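Local coordinates for initiator protein NS1 (Murine minute virus, PDB 4R94), which nicks viral DNA at the replication origin with its N-terminal nuclease domain, the part present here, and unwinds it with a separate ATP-driven helicase domain, at residues Val94-Phe99 against Ser154-Thr159. Sequence-based numbering, arbitrary orientation.
Sequences VKKCLF and SRWLVT
Trp156 carries all of this contact from its side: its indole reaches across to helix 81-104 and lies against the aliphatic chain of Lys96, with the thiol of Cys97 nearby. The lysine chain passes on one side of the indole plane, along its NE1-CZ2 rim; CB sits 4.1 Å above the plane, offset toward the rim. The closest atom is CG, 3.4 Å from Trp156 NE1. Lys96 places CG anti to its own backbone N (chi1 -174°) and then bends at chi2 (74°), which carries the chain on past the pyrrole part to the benzo part, where CE comes within 3.7 Å of Trp156 CZ2. The touching is therefore done by methylenes, while the ammonium travels on to salt bridges with Glu55 and Glu53. Cys97 meets the ring differently. Its SG stands 4.0 Å from Trp156 CD1 and approaches the five-membered ring obliquely, 68° off the normal, in a sulfur-aromatic contact. No hydrogen bond joins 94-99 to 154-159; the indole N-H is instead taken by Glu100 OE1, one turn on from Lys96, which ties the ring to the helix that also supplies Lys96 and Cys97 and should limit its rotation. The nearest alpha carbons, Cys97 CA and Trp156 CA, are 8.2 Å apart, and the buried surface is a modest 153 Å². Leu51 and Leu56 also touch the indole, the latter from helix 54-70, which packs on Lys96 and Phe99 as well. Cys97 also packs on Tyr152 and Trp153, while Ser154 and Val158 turn to helix 167-179. This is helix-helix packing in the HUH-type nuclease domain, between the helices before and after central strands 112-121 and 125-134, away from the magnesium site.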
loop_
_atom_site.group_PDB
_atom_site.type_symbol
_atom_site.label_atom_id
_atom_site.label_comp_id
_atom_site.label_asym_id
_atom_site.label_seq_id
_atom_site.Cartn_x
_atom_site.Cartn_y
_atom_site.Cartn_z
ATOM N N VAL A 94 1.514 6.624 -1.401
ATOM C CA VAL A 94 2.363 5.496 -1.048
ATOM C C VAL A 94 3.438 5.293 -2.115
ATOM O O VAL A 94 4.640 5.210 -1.803
ATOM C CB VAL A 94 1.536 4.214 -0.875
ATOM C CG1 VAL A 94 2.462 3.000 -0.735
ATOM C CG2 VAL A 94 0.644 4.342 0.372
ATOM N N LYS A 95 3.010 5.253 -3.374
ATOM C CA LYS A 95 3.953 5.034 -4.458
ATOM C C LYS A 95 4.934 6.188 -4.600
ATOM O O LYS A 95 6.115 5.947 -4.858
ATOM C CB LYS A 95 3.201 4.772 -5.757
ATOM C CG LYS A 95 2.529 3.413 -5.698
ATOM C CD LYS A 95 1.618 3.128 -6.856
ATOM C CE LYS A 95 1.061 1.707 -6.689
ATOM N NZ LYS A 95 0.099 1.375 -7.778
ATOM N N LYS A 96 4.466 7.426 -4.404
ATOM C CA LYS A 96 5.376 8.575 -4.402
ATOM C C LYS A 96 6.485 8.363 -3.371
ATOM O O LYS A 96 7.651 8.620 -3.657
ATOM C CB LYS A 96 4.636 9.883 -4.111
ATOM C CG LYS A 96 5.515 11.113 -4.250
ATOM C CD LYS A 96 5.778 11.404 -5.711
ATOM C CE LYS A 96 6.563 12.704 -5.878
ATOM N NZ LYS A 96 6.728 13.037 -7.309
ATOM N N CYS A 97 6.121 7.868 -2.185
ATOM C CA CYS A 97 7.111 7.652 -1.132
ATOM C C CYS A 97 8.142 6.613 -1.547
ATOM O O CYS A 97 9.347 6.799 -1.348
ATOM C CB CYS A 97 6.440 7.201 0.170
ATOM S SG CYS A 97 5.467 8.493 0.928
ATOM N N LEU A 98 7.658 5.505 -2.100
ATOM C CA LEU A 98 8.534 4.436 -2.551
ATOM C C LEU A 98 9.491 4.981 -3.608
ATOM O O LEU A 98 10.694 4.729 -3.551
ATOM C CB LEU A 98 7.729 3.271 -3.129
ATOM C CG LEU A 98 6.754 2.563 -2.191
ATOM C CD1 LEU A 98 5.923 1.583 -3.012
ATOM C CD2 LEU A 98 7.494 1.862 -1.060
ATOM N N PHE A 99 8.946 5.716 -4.570
ATOM C CA PHE A 99 9.766 6.211 -5.682
ATOM C C PHE A 99 10.786 7.249 -5.204
ATOM O O PHE A 99 11.905 7.290 -5.713
ATOM C CB PHE A 99 8.880 6.778 -6.792
ATOM C CG PHE A 99 7.976 5.752 -7.429
ATOM C CD1 PHE A 99 8.217 4.396 -7.279
ATOM C CD2 PHE A 99 6.879 6.151 -8.173
ATOM C CE1 PHE A 99 7.383 3.465 -7.866
ATOM C CE2 PHE A 99 6.049 5.222 -8.761
ATOM C CZ PHE A 99 6.300 3.887 -8.610
ATOM N N SER A 154 4.853 10.908 6.165
ATOM C CA SER A 154 4.344 11.939 7.067
ATOM C C SER A 154 4.324 13.279 6.341
ATOM O O SER A 154 3.373 14.051 6.468
ATOM C CB SER A 154 5.187 12.022 8.341
ATOM O OG SER A 154 6.539 12.353 8.049
ATOM N N ARG A 155 5.364 13.532 5.551
ATOM C CA ARG A 155 5.433 14.766 4.780
ATOM C C ARG A 155 4.281 14.900 3.807
ATOM O O ARG A 155 3.639 15.962 3.745
ATOM C CB ARG A 155 6.759 14.849 4.026
ATOM C CG ARG A 155 7.886 15.299 4.926
ATOM C CD ARG A 155 9.208 15.293 4.214
ATOM N NE ARG A 155 9.275 16.350 3.204
ATOM C CZ ARG A 155 10.311 16.540 2.394
ATOM N NH1 ARG A 155 11.372 15.751 2.483
ATOM N NH2 ARG A 155 10.282 17.520 1.502
ATOM N N TRP A 156 4.019 13.840 3.043
ATOM C CA TRP A 156 2.936 13.890 2.063
ATOM C C TRP A 156 1.560 13.945 2.710
ATOM O O TRP A 156 0.679 14.653 2.227
ATOM C CB TRP A 156 3.015 12.691 1.111
ATOM C CG TRP A 156 3.971 12.931 0.003
ATOM C CD1 TRP A 156 5.180 12.327 -0.189
ATOM C CD2 TRP A 156 3.842 13.911 -1.038
ATOM N NE1 TRP A 156 5.793 12.838 -1.306
ATOM C CE2 TRP A 156 4.991 13.814 -1.848
ATOM C CE3 TRP A 156 2.851 14.840 -1.376
ATOM C CZ2 TRP A 156 5.187 14.617 -2.972
ATOM C CZ3 TRP A 156 3.046 15.641 -2.499
ATOM C CH2 TRP A 156 4.202 15.517 -3.282
ATOM N N LEU A 157 1.355 13.202 3.799
ATOM C CA LEU A 157 0.077 13.270 4.487
ATOM C C LEU A 157 -0.250 14.684 4.952
ATOM O O LEU A 157 -1.379 15.145 4.807
ATOM C CB LEU A 157 0.049 12.322 5.687
ATOM C CG LEU A 157 -0.050 10.839 5.343
ATOM C CD1 LEU A 157 0.027 10.028 6.626
ATOM C CD2 LEU A 157 -1.344 10.489 4.591
ATOM N N VAL A 158 0.731 15.379 5.509
ATOM C CA VAL A 158 0.461 16.733 5.996
ATOM C C VAL A 158 0.153 17.658 4.816
ATOM O O VAL A 158 -0.654 18.585 4.932
ATOM C CB VAL A 158 1.651 17.258 6.842
ATOM C CG1 VAL A 158 1.558 18.770 7.065
ATOM C CG2 VAL A 158 1.739 16.455 8.179
ATOM N N THR A 159 0.756 17.393 3.666
ATOM C CA THR A 159 0.457 18.214 2.488
ATOM C C THR A 159 -0.938 17.898 1.932
ATOM O O THR A 159 -1.634 18.791 1.432
ATOM C CB THR A 159 1.514 18.024 1.389
ATOM O OG1 THR A 159 2.825 18.132 1.964
ATOM C CG2 THR A 159 1.358 19.088 0.294
#